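Local coordinates for protein histone acetyltransferase HPA2 and related acetyltransferases (Corynebacterium glutamicum ATCC 13032, PDB 2QEC) that probably acts as a GCN5-related N-acetyltransferase, moving an acyl group from a coenzyme A thioester to an acceptor, at residues Glu23-Asp28 with Thr130-Ser135; Lys16-Leu21 with Leu48-Ile53. The protein carries 1 engineered substitution. All coordinates share one frame; numbering follows the deposited sequence.

Contact 1: Glu23-Asp28 with Thr130-Ser135. With EDO (1,2-ethanediol), chain D; EDO (1,2-ethanediol), chain G.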
ATOM      1  N   GLU A  23      30.965   4.840  -0.870  1.00 44.10           N
ATOM      2  CA  GLU A  23      31.316   5.635   0.296  1.00 44.13           C
ATOM      3  C   GLU A  23      30.115   5.712   1.191  1.00 47.40           C
ATOM      4  O   GLU A  23      30.236   5.542   2.384  1.00 49.58           O
ATOM      5  CB  GLU A  23      31.787   7.036  -0.099  1.00 46.51           C
ATOM      6  CG  GLU A  23      32.255   7.872   1.083  1.00 51.12           C
ATOM      7  CD  GLU A  23      32.350   9.340   0.761  1.00 62.88           C
ATOM      8  OE1 GLU A  23      31.292   9.988   0.708  1.00 63.11           O
ATOM      9  OE2 GLU A  23      33.472   9.855   0.589  1.00 64.65           O
ATOM     10  N   ALA A  24      28.936   5.931   0.624  1.00 45.54           N
ATOM     11  CA  ALA A  24      27.760   6.079   1.441  1.00 45.79           C
ATOM     12  C   ALA A  24      27.427   4.748   2.152  1.00 46.93           C
ATOM     13  O   ALA A  24      27.044   4.734   3.308  1.00 48.51           O
ATOM     14  CB  ALA A  24      26.584   6.557   0.606  1.00 45.88           C
ATOM     15  N   PHE A  25      27.584   3.625   1.465  1.00 46.44           N
ATOM     16  CA  PHE A  25      26.988   2.381   1.959  1.00 44.82           C
ATOM     17  C   PHE A  25      28.009   1.342   2.433  1.00 43.88           C
ATOM     18  O   PHE A  25      27.627   0.234   2.753  1.00 45.79           O
ATOM     19  CB  PHE A  25      26.037   1.823   0.905  1.00 42.24           C
ATOM     20  CG  PHE A  25      24.849   2.721   0.637  1.00 50.47           C
ATOM     21  CD1 PHE A  25      24.021   3.136   1.683  1.00 53.47           C
ATOM     22  CD2 PHE A  25      24.571   3.172  -0.640  1.00 44.46           C
ATOM     23  CE1 PHE A  25      22.960   3.986   1.449  1.00 58.19           C
ATOM     24  CE2 PHE A  25      23.513   4.023  -0.875  1.00 46.48           C
ATOM     25  CZ  PHE A  25      22.705   4.433   0.153  1.00 49.28           C
ATOM     26  N   ALA A  26      29.287   1.711   2.489  1.00 45.26           N
ATOM     27  CA  ALA A  26      30.345   0.785   2.829  1.00 46.44           C
ATOM     28  C   ALA A  26      30.111   0.102   4.170  1.00 49.03           C
ATOM     29  O   ALA A  26      30.543  -1.032   4.365  1.00 48.72           O
ATOM     30  CB  ALA A  26      31.695   1.495   2.840  1.00 48.35           C
ATOM     31  N   ASN A  27      29.448   0.789   5.099  1.00 49.10           N
ATOM     32  CA  ASN A  27      29.235   0.229   6.433  1.00 53.03           C
ATOM     33  C   ASN A  27      27.794   0.107   6.789  1.00 52.99           C
ATOM     34  O   ASN A  27      27.481  -0.069   7.950  1.00 54.18           O
ATOM     35  CB  ASN A  27      29.950   1.061   7.497  1.00 54.99           C
ATOM     36  CG  ASN A  27      31.441   0.997   7.347  1.00 61.00           C
ATOM     37  OD1 ASN A  27      32.079   1.972   6.952  1.00 72.69           O
ATOM     38  ND2 ASN A  27      32.012  -0.179   7.614  1.00 70.66           N
ATOM     39  N   ASP A  28      26.932   0.157   5.785  1.00 49.34           N
ATOM     40  CA  ASP A  28      25.505   0.089   6.003  1.00 49.08           C
ATOM     41  C   ASP A  28      24.978  -1.348   6.085  1.00 51.15           C
ATOM     42  O   ASP A  28      25.010  -2.056   5.092  1.00 50.48           O
ATOM     43  CB  ASP A  28      24.807   0.805   4.857  1.00 49.36           C
ATOM     44  CG  ASP A  28      23.355   1.096   5.148  1.00 54.10           C
ATOM     45  OD1 ASP A  28      22.660   0.224   5.680  1.00 58.90           O
ATOM     46  OD2 ASP A  28      22.911   2.211   4.824  1.00 56.40           O
ATOM     47  N   THR A 130      17.674   3.875  -3.853  1.00 42.83           N
ATOM     48  CA  THR A 130      18.681   4.376  -2.992  1.00 44.88           C
ATOM     49  C   THR A 130      18.923   5.869  -3.255  1.00 45.61           C
ATOM     50  O   THR A 130      18.783   6.353  -4.400  1.00 39.22           O
ATOM     51  CB  THR A 130      19.952   3.509  -3.142  1.00 49.23           C
ATOM     52  OG1 THR A 130      20.778   3.668  -1.996  1.00 61.88           O
ATOM     53  CG2 THR A 130      20.700   3.843  -4.401  1.00 44.18           C
ATOM     54  N   VAL A 131      19.261   6.570  -2.178  1.00 45.56           N
ATOM     55  CA  VAL A 131      19.723   7.959  -2.225  1.00 45.00           C
ATOM     56  C   VAL A 131      20.965   8.055  -1.379  1.00 44.02           C
ATOM     57  O   VAL A 131      20.995   7.636  -0.227  1.00 39.75           O
ATOM     58  CB  VAL A 131      18.569   8.971  -1.832  1.00 49.35           C
ATOM     59  CG1 VAL A 131      17.964   8.626  -0.510  1.00 57.61           C
ATOM     60  CG2 VAL A 131      19.085  10.421  -1.784  1.00 55.17           C
ATOM     61  N   ALA A 132      22.062   8.539  -1.973  1.00 37.62           N
ATOM     62  CA  ALA A 132      23.305   8.598  -1.314  1.00 38.81           C
ATOM     63  C   ALA A 132      23.903   9.971  -1.475  1.00 39.86           C
ATOM     64  O   ALA A 132      23.783  10.576  -2.549  1.00 38.04           O
ATOM     65  CB  ALA A 132      24.240   7.554  -1.924  1.00 40.92           C
ATOM     66  N   THR A 133      24.539  10.430  -0.408  1.00 38.61           N
ATOM     67  CA  THR A 133      25.191  11.738  -0.298  1.00 40.36           C
ATOM     68  C   THR A 133      26.644  11.502   0.024  1.00 43.01           C
ATOM     69  O   THR A 133      26.951  10.680   0.891  1.00 43.79           O
ATOM     70  CB  THR A 133      24.576  12.551   0.880  1.00 41.49           C
ATOM     71  OG1 THR A 133      23.198  12.819   0.580  1.00 44.49           O
ATOM     72  CG2 THR A 133      25.281  13.878   1.124  1.00 44.99           C
ATOM     73  N   SER A 134      27.544  12.247  -0.610  1.00 43.74           N
ATOM     74  CA  SER A 134      28.963  12.181  -0.247  1.00 43.18           C
ATOM     75  C   SER A 134      29.180  12.653   1.194  1.00 43.08           C
ATOM     76  O   SER A 134      28.485  13.548   1.672  1.00 40.36           O
ATOM     77  CB  SER A 134      29.854  13.045  -1.169  1.00 45.93           C
ATOM     78  OG  SER A 134      29.720  12.606  -2.476  1.00 51.77           O
ATOM     79  N   SER A 135      30.169  12.070   1.866  1.00 46.32           N
ATOM     80  CA  SER A 135      30.462  12.417   3.255  1.00 51.02           C
ATOM     81  C   SER A 135      30.798  13.896   3.350  1.00 52.10           C
ATOM     82  O   SER A 135      30.292  14.620   4.229  1.00 51.90           O
ATOM     83  CB  SER A 135      31.655  11.592   3.781  1.00 53.37           C
ATOM     84  OG  SER A 135      31.448  10.205   3.526  1.00 52.79           O
TER
HETATM   85  C1  EDO D 206      15.635   5.914   0.500  1.00 61.45           C
HETATM   86  O1  EDO D 206      14.807   4.980   1.192  1.00 58.17           O
HETATM   87  C2  EDO D 206      16.686   5.174  -0.326  1.00 60.46           C
HETATM   88  O2  EDO D 206      18.014   5.264   0.255  1.00 59.81           O
HETATM   89  C1  EDO G 209      19.203  11.685   2.010  1.00 69.96           C
HETATM   90  O1  EDO G 209      17.821  11.381   2.310  1.00 74.78           O
HETATM   91  C2  EDO G 209      20.177  10.521   2.260  1.00 73.69           C
HETATM   92  O2  EDO G 209      21.464  10.734   1.627  1.00 59.81           O
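Ala24 and Ala132 mark where helix 14-25, near its C-terminal part, comes closest to strand 126-133, with CA atoms 5.8 Å apart. Beyond this point the two backbones part. Residues Phe25 to Asp28 make a type I turn, closed by the bond from Asp28 N to Phe25 O, and Asp28 then caps the following helix through Thr30 N. Small side chains allow the close approach: Ala24 CB meets Ala132 CB at 3.6 Å. Phe25 CE2 lies 3.8 Å from the same Ala132 CB, while its own neighbour Ala24 CB sits over the centre of one ring face. Thr130 OG1 approaches CE2 and CZ of Phe25 obliquely, at an unusually short 3.0 Å from each.

Strand 126-133 and helix 142-154 belong to the core of the GNAT fold, and the strand separates two layers. Thr130 and Ala132 face helix 14-25, whereas Val131 and Thr133 pack on helix 142-154. From the strand's backbone, Val131 N gives a weak bond to O2 of one 1,2-ethanediol (3.0 Å), and Thr133 OG1 hydrogen-bonds through its side chain to O2 of another at 2.9 Å. Both molecules probably come from the crystallisation liquor; in relatives the backbone of the corresponding strand lines the acyl-CoA cleft, so the diols may mark that cleft here.

Where the strand gives way to loop, the contact turns polar. Glu23 CG points away from its backbone N (chi1 -176°), and the extended chain carries OE1 to Ser135. Ser135 N donates to Glu23 OE1 at 2.6 Å, nearly straight (165°), on the syn side but 33° out of the carboxylate plane. Ser135 OG adds a weak second bond to the same Glu23 OE1, at 2.8 Å.

Contact 2: Lys16-Leu21 with Leu48-Ile53; sequences KIVDVL and LFELQI
Ile53 supplies the main bump of this helix pair, and Ile17, Val18 and Leu21 shape the hollow that receives it. Its terminal CD1 lies 3.6 Å from Ile17 CG2 and equally 3.6 Å from Val18 CG2, with Leu21 CD1 meeting it tip to tip at 3.9 Å. An extended chi2 of 167° carries the Ile53 methyl outward into this three-sided seat.

One turn earlier on helix 43-60, the bump comes from the opposite helix. Leu21 CB rests over one face of the Phe49 ring, 3.8 Å from the centroid and only 16° off the ring normal, a CH-pi contact displaced toward the rim. Leu21 therefore serves both neighbours, giving CB to the ring and CD1 to Ile53. Phe31 meets the same Phe49 ring edge-to-face, which probably also limits its rotation. At the margin, Val18 crosses Glu50 at about a right angle, and both Val18 methyls, CG1 and CG2, lie 3.9 Å from the aliphatic Glu50 CG.

The axes of the two segments pass 9.7 Å apart and cross at 131°, running more nearly antiparallel than perpendicular. This is the packing of the two long N-terminal helices on one side of the GNAT sheet: Ile17 and Ile53 both continue onto Ile63 of strand 61-67.

No hydrogen bond links the segments. Glu50 lends only its aliphatic part, CG, to the contact, and the nearby charge of Asp19 is paired with Arg46; cohesion between these helices thus rests on dispersion, exclusion of water and close fit of shape.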
ATOM      1  N   LYS A  16      32.137   7.871 -10.864  1.00 43.72           N
ATOM      2  CA  LYS A  16      31.999   8.707  -9.676  1.00 43.53           C
ATOM      3  C   LYS A  16      30.740   8.344  -8.929  1.00 41.50           C
ATOM      4  O   LYS A  16      30.667   8.348  -7.699  1.00 44.93           O
ATOM      5  CB  LYS A  16      31.959  10.190 -10.078  1.00 42.85           C
ATOM      6  CG  LYS A  16      31.771  11.138  -8.902  1.00 46.28           C
ATOM      7  CD  LYS A  16      33.052  11.239  -8.070  1.00 52.46           C
ATOM      8  CE  LYS A  16      32.773  11.933  -6.740  1.00 50.88           C
ATOM      9  NZ  LYS A  16      32.298  13.317  -7.019  1.00 61.67           N
ATOM     10  N   ILE A  17      29.727   8.043  -9.684  1.00 41.80           N
ATOM     11  CA  ILE A  17      28.436   7.617  -9.100  1.00 40.28           C
ATOM     12  C   ILE A  17      28.655   6.377  -8.191  1.00 42.46           C
ATOM     13  O   ILE A  17      28.224   6.348  -7.032  1.00 41.89           O
ATOM     14  CB  ILE A  17      27.443   7.363 -10.216  1.00 44.34           C
ATOM     15  CG1 ILE A  17      26.886   8.692 -10.739  1.00 48.84           C
ATOM     16  CG2 ILE A  17      26.281   6.519  -9.756  1.00 40.87           C
ATOM     17  CD1 ILE A  17      26.089   8.563 -11.958  1.00 50.90           C
ATOM     18  N   VAL A  18      29.377   5.392  -8.711  1.00 44.61           N
ATOM     19  CA  VAL A  18      29.689   4.164  -7.954  1.00 43.37           C
ATOM     20  C   VAL A  18      30.542   4.503  -6.742  1.00 42.12           C
ATOM     21  O   VAL A  18      30.303   3.996  -5.655  1.00 42.60           O
ATOM     22  CB  VAL A  18      30.356   3.134  -8.844  1.00 43.01           C
ATOM     23  CG1 VAL A  18      30.908   1.953  -8.017  1.00 46.45           C
ATOM     24  CG2 VAL A  18      29.394   2.654  -9.941  1.00 46.71           C
ATOM     25  N   ASP A  19      31.545   5.363  -6.915  1.00 45.26           N
ATOM     26  CA  ASP A  19      32.362   5.834  -5.789  1.00 44.93           C
ATOM     27  C   ASP A  19      31.497   6.411  -4.691  1.00 43.44           C
ATOM     28  O   ASP A  19      31.745   6.174  -3.498  1.00 42.51           O
ATOM     29  CB  ASP A  19      33.332   6.939  -6.185  1.00 43.08           C
ATOM     30  CG  ASP A  19      34.486   6.454  -7.022  1.00 47.58           C
ATOM     31  OD1 ASP A  19      34.762   5.237  -7.070  1.00 49.39           O
ATOM     32  OD2 ASP A  19      35.104   7.321  -7.655  1.00 48.21           O
ATOM     33  N   VAL A  20      30.518   7.216  -5.077  1.00 43.84           N
ATOM     34  CA  VAL A  20      29.591   7.843  -4.092  1.00 40.64           C
ATOM     35  C   VAL A  20      28.689   6.818  -3.354  1.00 43.92           C
ATOM     36  O   VAL A  20      28.512   6.868  -2.126  1.00 43.10           O
ATOM     37  CB  VAL A  20      28.731   8.960  -4.745  1.00 46.75           C
ATOM     38  CG1 VAL A  20      27.722   9.478  -3.787  1.00 39.72           C
ATOM     39  CG2 VAL A  20      29.645  10.149  -5.169  1.00 42.03           C
ATOM     40  N   LEU A  21      28.131   5.878  -4.096  1.00 41.87           N
ATOM     41  CA  LEU A  21      27.356   4.795  -3.498  1.00 40.68           C
ATOM     42  C   LEU A  21      28.170   3.968  -2.492  1.00 43.32           C
ATOM     43  O   LEU A  21      27.700   3.634  -1.412  1.00 45.05           O
ATOM     44  CB  LEU A  21      26.803   3.905  -4.611  1.00 43.31           C
ATOM     45  CG  LEU A  21      25.711   4.553  -5.468  1.00 44.66           C
ATOM     46  CD1 LEU A  21      25.525   3.832  -6.820  1.00 43.56           C
ATOM     47  CD2 LEU A  21      24.450   4.638  -4.717  1.00 44.11           C
ATOM     48  N   LEU A  48      28.637  -4.833  -7.110  1.00 43.44           N
ATOM     49  CA  LEU A  48      27.163  -4.896  -7.093  1.00 43.80           C
ATOM     50  C   LEU A  48      26.554  -3.642  -7.687  1.00 43.53           C
ATOM     51  O   LEU A  48      25.696  -3.718  -8.561  1.00 46.05           O
ATOM     52  CB  LEU A  48      26.618  -5.103  -5.670  1.00 42.50           C
ATOM     53  CG  LEU A  48      25.072  -5.035  -5.534  1.00 45.72           C
ATOM     54  CD1 LEU A  48      24.403  -6.111  -6.405  1.00 47.73           C
ATOM     55  CD2 LEU A  48      24.581  -5.144  -4.128  1.00 44.39           C
ATOM     56  N   PHE A  49      26.978  -2.494  -7.170  1.00 42.55           N
ATOM     57  CA  PHE A  49      26.544  -1.197  -7.683  1.00 43.11           C
ATOM     58  C   PHE A  49      26.875  -0.991  -9.173  1.00 46.59           C
ATOM     59  O   PHE A  49      26.046  -0.475  -9.913  1.00 50.49           O
ATOM     60  CB  PHE A  49      27.128  -0.053  -6.838  1.00 43.04           C
ATOM     61  CG  PHE A  49      26.510   0.089  -5.460  1.00 41.07           C
ATOM     62  CD1 PHE A  49      25.139   0.061  -5.293  1.00 46.07           C
ATOM     63  CD2 PHE A  49      27.294   0.296  -4.341  1.00 41.11           C
ATOM     64  CE1 PHE A  49      24.577   0.226  -4.052  1.00 44.30           C
ATOM     65  CE2 PHE A  49      26.718   0.462  -3.077  1.00 38.60           C
ATOM     66  CZ  PHE A  49      25.361   0.422  -2.948  1.00 44.83           C
ATOM     67  N   GLU A  50      28.069  -1.395  -9.616  1.00 47.25           N
ATOM     68  CA  GLU A  50      28.414  -1.308 -11.040  1.00 46.54           C
ATOM     69  C   GLU A  50      27.440  -2.084 -11.919  1.00 48.00           C
ATOM     70  O   GLU A  50      27.024  -1.588 -12.958  1.00 48.59           O
ATOM     71  CB  GLU A  50      29.832  -1.787 -11.279  1.00 46.55           C
ATOM     72  CG  GLU A  50      30.847  -0.843 -10.710  1.00 50.01           C
ATOM     73  CD  GLU A  50      32.265  -1.356 -10.756  1.00 50.64           C
ATOM     74  OE1 GLU A  50      32.477  -2.601 -10.820  1.00 55.16           O
ATOM     75  OE2 GLU A  50      33.173  -0.494 -10.700  1.00 58.61           O
ATOM     76  N   LEU A  51      27.063  -3.272 -11.478  1.00 48.73           N
ATOM     77  CA  LEU A  51      26.124  -4.142 -12.180  1.00 51.82           C
ATOM     78  C   LEU A  51      24.681  -3.609 -12.185  1.00 52.76           C
ATOM     79  O   LEU A  51      24.008  -3.657 -13.213  1.00 53.51           O
ATOM     80  CB  LEU A  51      26.143  -5.520 -11.526  1.00 52.81           C
ATOM     81  CG  LEU A  51      25.210  -6.593 -12.095  1.00 58.22           C
ATOM     82  CD1 LEU A  51      25.733  -7.115 -13.422  1.00 62.62           C
ATOM     83  CD2 LEU A  51      25.067  -7.712 -11.115  1.00 57.38           C
ATOM     84  N   GLN A  52      24.214  -3.127 -11.036  1.00 49.40           N
ATOM     85  CA  GLN A  52      22.877  -2.544 -10.927  1.00 50.18           C
ATOM     86  C   GLN A  52      22.740  -1.325 -11.857  1.00 51.77           C
ATOM     87  O   GLN A  52      21.767  -1.208 -12.575  1.00 55.79           O
ATOM     88  CB  GLN A  52      22.542  -2.175  -9.471  1.00 48.35           C
ATOM     89  CG  GLN A  52      22.017  -3.339  -8.630  1.00 49.70           C
ATOM     90  CD  GLN A  52      21.950  -3.028  -7.152  1.00 45.00           C
ATOM     91  OE1 GLN A  52      22.577  -2.102  -6.669  1.00 50.77           O
ATOM     92  NE2 GLN A  52      21.168  -3.799  -6.428  1.00 51.97           N
ATOM     93  N   ILE A  53      23.718  -0.437 -11.856  1.00 54.82           N
ATOM     94  CA  ILE A  53      23.694   0.721 -12.749  1.00 57.24           C
ATOM     95  C   ILE A  53      23.712   0.314 -14.215  1.00 61.07           C
ATOM     96  O   ILE A  53      22.937   0.813 -15.025  1.00 61.30           O
ATOM     97  CB  ILE A  53      24.886   1.642 -12.463  1.00 58.97           C
ATOM     98  CG1 ILE A  53      24.650   2.385 -11.151  1.00 54.57           C
ATOM     99  CG2 ILE A  53      25.146   2.646 -13.635  1.00 60.51           C
ATOM    100  CD1 ILE A  53      25.898   3.062 -10.654  1.00 56.66           C
TER

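Contacts 1 and 2 are two sides of the same element, helix 14-25: its C-terminal end lies on strand 126-133 in contact 1, and its middle packs against helix 43-60 in contact 2. The two meet directly, Phe25 touching Phe49 and Leu21 reaching Thr130 and Ala132, so that sheet and helices share one apolar core. Contact 2 is buried and without hydrogen bonds between its segments. Contact 1 is only partly buried, with a small apolar centre that gives way to a carboxylate-to-serine link at its exposed margin. In this pair, fit of shape does the work inside, and directional polar bonds appear at the exposed margin, just past the strand's end.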